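Local structure of protein synthesis inhibitor I (Hordeum vulgare, 4FBC) at residues 13-18 and 63-68; 50-55 and 255-260. The protein is a plant ribosome-inactivating protein, named for its ability to inhibit protein synthesis, and holds adenosine monophosphate in a pocket in this model. The protein carries 3 engineered substitutions. All coordinates share one frame; numbering follows the deposited sequence.

In the fold
Contact 1 joins two parallel strands at the outer edge of the six-stranded mixed sheet and is only partly buried, with Thr16 and Thr18 exposed. Contact 2 lies in the interior, where two loops 200 residues apart in sequence run side by side. Each has a proline on an aromatic ring and a bridging water, which joins side chains in contact 1 and backbone atoms in contact 2. Regular strand pairing and a Phe-Phe pair mark contact 1; a single bridge and aliphatic packing mark contact 2. Their centres are about 17 Å apart, and they touch where Arg63 NH1 packs on Pro53 CG at 3.7 Å. Helix 25-39 borders both, with Leu39 meeting Phe65, Leu52 and Ile257.

Contact 1. Residues 13-18 and 63-68; sequences PLFTAT and RWFHVV
The ring of Pro13 lies over one face of the His66 imidazole, its CG 3.8 Å from the ring centroid, a CH-pi contact. At the imidazole edge, in plane, a water is hydrogen-bonded to His66 ND1 at 2.7 Å and reaches Thr16 OG1 at a longer 3.3 Å; NE2 is taken by the Val10 carbonyl. The near-parallel rings of Phe15 and Phe65 (planes at 9°, centroids 4.8 Å apart) barely overlap: Phe65 CB lies over the Phe15 ring toward its rim, a CH-pi contact, and Phe15 CZ lies over the Phe65 ring, 3.5 Å from Phe65 CG. Both have CG between backbone N and carbonyl carbon (chi1 64° and 70°), which sends the rings the same way, toward helix 25-39. Leu14 CD1 meets the Arg63 guanidinium obliquely, 3.6 Å from NH2, which also forms a salt bridge to the terminal carboxylate (OXT) of Lys282. Between the backbones, His66 N to Phe15 O, Ala17 N to His66 O and Val68 N to Ala17 O (2.8 Å) pair outermost strand 16-20 in parallel with 64-70; Leu14 N to Trp64 O (2.8 Å) precedes them, one residue out of step. Strand 78-83 continues the sheet beyond 64-70. The two faces thus differ: helix 25-39 (Phe31, Ile35, Leu39) covers apolar Phe15, Ala17, Phe65 and Val67, while the partly exposed face carries Thr16, Thr18, Val68 and water-bound His66.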
ATOM      1  N   PRO A  13      -8.241  -3.718 -13.912  1.00 21.90           N
ATOM      2  CA  PRO A  13      -8.140  -3.863 -12.455  1.00 21.04           C
ATOM      3  C   PRO A  13      -9.150  -4.866 -11.904  1.00 20.35           C
ATOM      4  O   PRO A  13     -10.263  -4.960 -12.422  1.00 20.31           O
ATOM      5  CB  PRO A  13      -8.474  -2.456 -11.945  1.00 21.69           C
ATOM      6  CG  PRO A  13      -9.346  -1.864 -13.023  1.00 24.09           C
ATOM      7  CD  PRO A  13      -8.777  -2.399 -14.305  1.00 23.19           C
ATOM      8  N   LEU A  14      -8.761  -5.609 -10.871  1.00 21.08           N
ATOM      9  CA  LEU A  14      -9.679  -6.532 -10.206  1.00 21.26           C
ATOM     10  C   LEU A  14     -10.801  -5.777  -9.484  1.00 23.91           C
ATOM     11  O   LEU A  14     -11.913  -6.294  -9.335  1.00 23.08           O
ATOM     12  CB  LEU A  14      -8.913  -7.427  -9.228  1.00 25.55           C
ATOM     13  CG  LEU A  14      -7.990  -8.427  -9.927  1.00 25.47           C
ATOM     14  CD1 LEU A  14      -6.962  -8.990  -8.965  1.00 20.16           C
ATOM     15  CD2 LEU A  14      -8.819  -9.549 -10.543  1.00 27.58           C
ATOM     16  N   PHE A  15     -10.488  -4.562  -9.039  1.00 21.63           N
ATOM     17  CA  PHE A  15     -11.461  -3.645  -8.459  1.00 20.78           C
ATOM     18  C   PHE A  15     -10.901  -2.231  -8.476  1.00 20.64           C
ATOM     19  O   PHE A  15      -9.704  -2.022  -8.710  1.00 19.12           O
ATOM     20  CB  PHE A  15     -11.836  -4.051  -7.022  1.00 23.08           C
ATOM     21  CG  PHE A  15     -10.690  -3.989  -6.047  1.00 18.58           C
ATOM     22  CD1 PHE A  15      -9.828  -5.065  -5.911  1.00 19.81           C
ATOM     23  CD2 PHE A  15     -10.480  -2.860  -5.265  1.00 18.24           C
ATOM     24  CE1 PHE A  15      -8.766  -5.022  -5.029  1.00 19.20           C
ATOM     25  CE2 PHE A  15      -9.417  -2.806  -4.361  1.00 19.39           C
ATOM     26  CZ  PHE A  15      -8.563  -3.886  -4.241  1.00 17.62           C
ATOM     27  N   THR A  16     -11.774  -1.260  -8.235  1.00 20.95           N
ATOM     28  CA  THR A  16     -11.343   0.120  -8.098  1.00 19.27           C
ATOM     29  C   THR A  16     -11.846   0.671  -6.769  1.00 19.69           C
ATOM     30  O   THR A  16     -13.028   0.535  -6.441  1.00 23.10           O
ATOM     31  CB  THR A  16     -11.837   1.001  -9.258  1.00 21.66           C
ATOM     32  OG1 THR A  16     -11.241   0.549 -10.484  1.00 24.79           O
ATOM     33  CG2 THR A  16     -11.446   2.456  -9.029  1.00 20.75           C
ATOM     34  N   ALA A  17     -10.942   1.263  -5.994  1.00 19.81           N
ATOM     35  CA  ALA A  17     -11.324   1.962  -4.769  1.00 19.91           C
ATOM     36  C   ALA A  17     -11.212   3.456  -5.018  1.00 22.18           C
ATOM     37  O   ALA A  17     -10.223   3.922  -5.577  1.00 19.69           O
ATOM     38  CB  ALA A  17     -10.425   1.544  -3.596  1.00 16.55           C
ATOM     39  N   THR A  18     -12.215   4.218  -4.592  1.00 19.95           N
ATOM     40  CA  THR A  18     -12.235   5.644  -4.877  1.00 19.19           C
ATOM     41  C   THR A  18     -12.332   6.440  -3.583  1.00 18.06           C
ATOM     42  O   THR A  18     -13.076   6.067  -2.669  1.00 21.48           O
ATOM     43  CB  THR A  18     -13.410   6.005  -5.822  1.00 25.63           C
ATOM     44  OG1 THR A  18     -13.222   5.356  -7.087  1.00 23.04           O
ATOM     45  CG2 THR A  18     -13.489   7.506  -6.050  1.00 21.52           C
ATOM     46  N   ARG A  63      -1.898  -9.307 -11.674  1.00 20.96           N
ATOM     47  CA  ARG A  63      -3.041  -8.989 -10.814  1.00 19.45           C
ATOM     48  C   ARG A  63      -2.901  -7.566 -10.274  1.00 17.04           C
ATOM     49  O   ARG A  63      -1.964  -7.274  -9.526  1.00 17.76           O
ATOM     50  CB  ARG A  63      -3.145 -10.005  -9.665  1.00 17.59           C
ATOM     51  CG  ARG A  63      -3.434 -11.429 -10.112  1.00 21.70           C
ATOM     52  CD  ARG A  63      -3.613 -12.374  -8.932  1.00 22.11           C
ATOM     53  NE  ARG A  63      -4.778 -11.999  -8.128  1.00 20.19           N
ATOM     54  CZ  ARG A  63      -4.699 -11.418  -6.938  1.00 21.62           C
ATOM     55  NH1 ARG A  63      -3.508 -11.176  -6.400  1.00 17.33           N
ATOM     56  NH2 ARG A  63      -5.808 -11.093  -6.280  1.00 19.37           N
ATOM     57  N   TRP A  64      -3.826  -6.691 -10.670  1.00 17.31           N
ATOM     58  CA  TRP A  64      -3.749  -5.256 -10.364  1.00 15.72           C
ATOM     59  C   TRP A  64      -5.073  -4.725  -9.835  1.00 17.87           C
ATOM     60  O   TRP A  64      -6.125  -5.297 -10.112  1.00 19.33           O
ATOM     61  CB  TRP A  64      -3.393  -4.476 -11.636  1.00 18.80           C
ATOM     62  CG  TRP A  64      -2.029  -4.829 -12.171  1.00 16.72           C
ATOM     63  CD1 TRP A  64      -1.708  -5.893 -12.962  1.00 21.62           C
ATOM     64  CD2 TRP A  64      -0.806  -4.119 -11.931  1.00 18.02           C
ATOM     65  NE1 TRP A  64      -0.357  -5.888 -13.231  1.00 18.95           N
ATOM     66  CE2 TRP A  64       0.216  -4.804 -12.615  1.00 18.85           C
ATOM     67  CE3 TRP A  64      -0.483  -2.966 -11.218  1.00 16.66           C
ATOM     68  CZ2 TRP A  64       1.545  -4.378 -12.591  1.00 18.71           C
ATOM     69  CZ3 TRP A  64       0.838  -2.541 -11.195  1.00 17.94           C
ATOM     70  CH2 TRP A  64       1.835  -3.246 -11.881  1.00 21.18           C
ATOM     71  N   PHE A  65      -5.017  -3.648  -9.048  1.00 18.85           N
ATOM     72  CA  PHE A  65      -6.219  -2.864  -8.756  1.00 18.01           C
ATOM     73  C   PHE A  65      -5.941  -1.390  -8.992  1.00 19.15           C
ATOM     74  O   PHE A  65      -4.781  -0.990  -9.120  1.00 19.25           O
ATOM     75  CB  PHE A  65      -6.790  -3.137  -7.343  1.00 17.30           C
ATOM     76  CG  PHE A  65      -5.945  -2.620  -6.200  1.00 18.87           C
ATOM     77  CD1 PHE A  65      -4.850  -3.350  -5.748  1.00 17.51           C
ATOM     78  CD2 PHE A  65      -6.293  -1.452  -5.529  1.00 17.83           C
ATOM     79  CE1 PHE A  65      -4.077  -2.903  -4.674  1.00 15.33           C
ATOM     80  CE2 PHE A  65      -5.525  -0.990  -4.447  1.00 17.47           C
ATOM     81  CZ  PHE A  65      -4.416  -1.720  -4.022  1.00 14.16           C
ATOM     82  N   HIS A  66      -7.001  -0.595  -9.097  1.00 16.65           N
ATOM     83  CA  HIS A  66      -6.874   0.852  -9.215  1.00 18.27           C
ATOM     84  C   HIS A  66      -7.357   1.569  -7.967  1.00 17.49           C
ATOM     85  O   HIS A  66      -8.297   1.133  -7.301  1.00 19.85           O
ATOM     86  CB  HIS A  66      -7.659   1.380 -10.418  1.00 20.46           C
ATOM     87  CG  HIS A  66      -7.037   1.040 -11.735  1.00 18.87           C
ATOM     88  ND1 HIS A  66      -7.584   1.433 -12.939  1.00 22.53           N
ATOM     89  CD2 HIS A  66      -5.916   0.344 -12.036  1.00 19.17           C
ATOM     90  CE1 HIS A  66      -6.825   0.990 -13.927  1.00 23.36           C
ATOM     91  NE2 HIS A  66      -5.808   0.323 -13.407  1.00 20.21           N
ATOM     92  N   VAL A  67      -6.682   2.664  -7.652  1.00 18.37           N
ATOM     93  CA  VAL A  67      -7.186   3.618  -6.676  1.00 19.51           C
ATOM     94  C   VAL A  67      -7.418   4.924  -7.411  1.00 21.08           C
ATOM     95  O   VAL A  67      -6.540   5.408  -8.138  1.00 21.37           O
ATOM     96  CB  VAL A  67      -6.211   3.807  -5.507  1.00 17.49           C
ATOM     97  CG1 VAL A  67      -6.571   5.057  -4.694  1.00 18.82           C
ATOM     98  CG2 VAL A  67      -6.224   2.571  -4.619  1.00 16.99           C
ATOM     99  N   VAL A  68      -8.610   5.483  -7.251  1.00 18.21           N
ATOM    100  CA  VAL A  68      -8.910   6.781  -7.847  1.00 18.79           C
ATOM    101  C   VAL A  68      -9.052   7.835  -6.759  1.00 22.73           C
ATOM    102  O   VAL A  68      -9.871   7.688  -5.846  1.00 21.27           O
ATOM    103  CB  VAL A  68     -10.185   6.726  -8.694  1.00 21.99           C
ATOM    104  CG1 VAL A  68     -10.554   8.116  -9.176  1.00 26.16           C
ATOM    105  CG2 VAL A  68      -9.973   5.792  -9.880  1.00 19.87           C
TER
HETATM  106  O   HOH W   1     -10.085   2.510 -12.810  1.00 33.60           O

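Contact 2. Residues 50-55 and 255-260; sequences PVLPPV and LGILLF
Leu52 N donates to Leu258 O at 2.9 Å, an almost straight bond (175°). Leu258 N in turn gives its hydrogen to Pro50 O, also at 2.9 Å, so both polar backbone groups of Leu258 are used by the facing loop in a single bridge opposite Val51. Farther on, Pro53 O and Phe260 N are too far apart to pair directly; a water donates to Pro53 O at 2.7 Å and accepts from Phe260 N at 3.2 Å, continuing the polar link between the loops. Side chains close over this backbone seam. Ile257 extends with CG1 anti to its backbone N (chi1 -178°), crossing the Pro50 ring at about a right angle and bringing CD1 to 3.8 Å from Leu52 CG. Val51 CG2 rests near Leu258 CB, and Val51 CG1 meets the edge of the Phe260 ring. One face of that ring is covered by Pro54, whose CG stands over its centre, 3.5 Å from the centroid, in a CH-pi contact. Ile257 O and Leu259 N turn to Trp214 NE1 and Ser218 OG of helix 214-225, and Trp214 also belongs to the adenosine monophosphate pocket; the Leu259 side chain comes within about 5 Å of the ligand. The loop at 255-260, leaving helix 248-254, is thus set between helix 214-225 and the 50-55 loop, with Leu39 of helix 25-39 against Leu52 and Ile257, and Ala272 of helix 269-278 against Pro54 and Phe260.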
ATOM      1  N   PRO A  50      -6.578  -9.993   7.551  1.00 13.03           N
ATOM      2  CA  PRO A  50      -6.494 -10.612   6.221  1.00 13.32           C
ATOM      3  C   PRO A  50      -5.045 -10.845   5.755  1.00 11.33           C
ATOM      4  O   PRO A  50      -4.131 -10.107   6.142  1.00 13.46           O
ATOM      5  CB  PRO A  50      -7.204  -9.599   5.317  1.00 13.55           C
ATOM      6  CG  PRO A  50      -6.986  -8.270   5.991  1.00 11.83           C
ATOM      7  CD  PRO A  50      -7.004  -8.584   7.487  1.00 12.00           C
ATOM      8  N   VAL A  51      -4.836 -11.885   4.950  1.00 11.06           N
ATOM      9  CA  VAL A  51      -3.515 -12.154   4.364  1.00 13.23           C
ATOM     10  C   VAL A  51      -3.703 -12.113   2.862  1.00 13.06           C
ATOM     11  O   VAL A  51      -4.701 -12.609   2.355  1.00 15.01           O
ATOM     12  CB  VAL A  51      -2.974 -13.545   4.764  1.00 11.72           C
ATOM     13  CG1 VAL A  51      -1.566 -13.768   4.190  1.00 14.55           C
ATOM     14  CG2 VAL A  51      -2.957 -13.702   6.288  1.00 14.67           C
ATOM     15  N   LEU A  52      -2.763 -11.494   2.160  1.00 13.91           N
ATOM     16  CA  LEU A  52      -2.795 -11.460   0.710  1.00 13.05           C
ATOM     17  C   LEU A  52      -2.575 -12.875   0.197  1.00 12.23           C
ATOM     18  O   LEU A  52      -1.925 -13.687   0.863  1.00 14.01           O
ATOM     19  CB  LEU A  52      -1.686 -10.546   0.189  1.00 13.96           C
ATOM     20  CG  LEU A  52      -1.927  -9.046   0.351  1.00 13.26           C
ATOM     21  CD1 LEU A  52      -0.607  -8.282   0.366  1.00 14.68           C
ATOM     22  CD2 LEU A  52      -2.784  -8.582  -0.803  1.00 14.64           C
ATOM     23  N   PRO A  53      -3.125 -13.179  -0.984  1.00 13.90           N
ATOM     24  CA  PRO A  53      -2.701 -14.427  -1.635  1.00 13.78           C
ATOM     25  C   PRO A  53      -1.214 -14.331  -1.997  1.00 13.71           C
ATOM     26  O   PRO A  53      -0.685 -13.213  -2.120  1.00 17.53           O
ATOM     27  CB  PRO A  53      -3.556 -14.460  -2.904  1.00 16.64           C
ATOM     28  CG  PRO A  53      -3.824 -13.007  -3.226  1.00 15.09           C
ATOM     29  CD  PRO A  53      -3.888 -12.288  -1.879  1.00 13.17           C
ATOM     30  N   PRO A  54      -0.537 -15.486  -2.164  1.00 14.73           N
ATOM     31  CA  PRO A  54       0.854 -15.462  -2.637  1.00 15.15           C
ATOM     32  C   PRO A  54       0.963 -14.795  -3.998  1.00 16.22           C
ATOM     33  O   PRO A  54      -0.033 -14.682  -4.721  1.00 15.74           O
ATOM     34  CB  PRO A  54       1.197 -16.955  -2.790  1.00 16.16           C
ATOM     35  CG  PRO A  54       0.279 -17.655  -1.832  1.00 16.35           C
ATOM     36  CD  PRO A  54      -1.008 -16.847  -1.866  1.00 13.95           C
ATOM     37  N   VAL A  55       2.173 -14.354  -4.339  1.00 14.99           N
ATOM     38  CA  VAL A  55       2.484 -13.891  -5.684  1.00 17.59           C
ATOM     39  C   VAL A  55       2.469 -15.087  -6.636  1.00 19.39           C
ATOM     40  O   VAL A  55       3.035 -16.130  -6.316  1.00 20.39           O
ATOM     41  CB  VAL A  55       3.885 -13.229  -5.710  1.00 21.12           C
ATOM     42  CG1 VAL A  55       4.306 -12.901  -7.144  1.00 19.99           C
ATOM     43  CG2 VAL A  55       3.898 -11.980  -4.818  1.00 18.56           C
ATOM     44  N   LEU A 255      -1.097  -4.812  11.971  1.00 13.17           N
ATOM     45  CA  LEU A 255      -1.172  -5.227  10.570  1.00 12.24           C
ATOM     46  C   LEU A 255      -2.559  -4.954   9.977  1.00 13.30           C
ATOM     47  O   LEU A 255      -3.565  -5.454  10.478  1.00 13.91           O
ATOM     48  CB  LEU A 255      -0.806  -6.717  10.432  1.00 12.17           C
ATOM     49  CG  LEU A 255       0.693  -7.023  10.579  1.00 13.78           C
ATOM     50  CD1 LEU A 255       0.913  -8.469  10.991  1.00 13.24           C
ATOM     51  CD2 LEU A 255       1.437  -6.698   9.289  1.00 13.78           C
ATOM     52  N   GLY A 256      -2.602  -4.153   8.917  1.00 11.62           N
ATOM     53  CA  GLY A 256      -3.830  -3.947   8.154  1.00 11.23           C
ATOM     54  C   GLY A 256      -4.114  -5.149   7.262  1.00 12.00           C
ATOM     55  O   GLY A 256      -5.215  -5.694   7.273  1.00 13.40           O
ATOM     56  N   ILE A 257      -3.112  -5.564   6.488  1.00 10.72           N
ATOM     57  CA  ILE A 257      -3.196  -6.803   5.702  1.00 10.21           C
ATOM     58  C   ILE A 257      -1.785  -7.351   5.583  1.00 10.79           C
ATOM     59  O   ILE A 257      -0.850  -6.583   5.402  1.00 13.46           O
ATOM     60  CB  ILE A 257      -3.882  -6.587   4.307  1.00 13.36           C
ATOM     61  CG1 ILE A 257      -3.993  -7.915   3.540  1.00 14.38           C
ATOM     62  CG2 ILE A 257      -3.171  -5.489   3.484  1.00 13.90           C
ATOM     63  CD1 ILE A 257      -4.933  -7.831   2.303  1.00 12.26           C
ATOM     64  N   LEU A 258      -1.629  -8.662   5.743  1.00 13.55           N
ATOM     65  CA  LEU A 258      -0.296  -9.273   5.768  1.00 13.19           C
ATOM     66  C   LEU A 258       0.163  -9.594   4.350  1.00 12.98           C
ATOM     67  O   LEU A 258      -0.633 -10.021   3.528  1.00 12.58           O
ATOM     68  CB  LEU A 258      -0.300 -10.578   6.590  1.00 14.09           C
ATOM     69  CG  LEU A 258      -0.311 -10.536   8.122  1.00 13.72           C
ATOM     70  CD1 LEU A 258      -1.667 -10.056   8.654  1.00 12.52           C
ATOM     71  CD2 LEU A 258       0.048 -11.887   8.726  1.00 15.35           C
ATOM     72  N   LEU A 259       1.451  -9.385   4.076  1.00 12.39           N
ATOM     73  CA  LEU A 259       2.075  -9.953   2.874  1.00 14.41           C
ATOM     74  C   LEU A 259       2.153 -11.458   3.063  1.00 15.45           C
ATOM     75  O   LEU A 259       2.468 -11.939   4.150  1.00 14.22           O
ATOM     76  CB  LEU A 259       3.491  -9.394   2.716  1.00 14.78           C
ATOM     77  CG  LEU A 259       4.328  -9.916   1.536  1.00 14.71           C
ATOM     78  CD1 LEU A 259       3.726  -9.451   0.235  1.00 14.54           C
ATOM     79  CD2 LEU A 259       5.767  -9.408   1.683  1.00 15.94           C
ATOM     80  N   PHE A 260       1.855 -12.226   2.022  1.00 14.71           N
ATOM     81  CA  PHE A 260       2.038 -13.658   2.159  1.00 16.02           C
ATOM     82  C   PHE A 260       3.532 -13.981   2.273  1.00 14.54           C
ATOM     83  O   PHE A 260       4.346 -13.503   1.485  1.00 16.77           O
ATOM     84  CB  PHE A 260       1.425 -14.440   1.000  1.00 14.32           C
ATOM     85  CG  PHE A 260       1.593 -15.914   1.151  1.00 16.65           C
ATOM     86  CD1 PHE A 260       0.754 -16.635   1.989  1.00 14.96           C
ATOM     87  CD2 PHE A 260       2.628 -16.575   0.505  1.00 17.56           C
ATOM     88  CE1 PHE A 260       0.926 -18.005   2.163  1.00 16.06           C
ATOM     89  CE2 PHE A 260       2.804 -17.941   0.679  1.00 16.41           C
ATOM     90  CZ  PHE A 260       1.959 -18.652   1.496  1.00 16.12           C
TER
HETATM   91  O   HOH W   2       1.334 -11.759  -1.074  1.00 14.06           O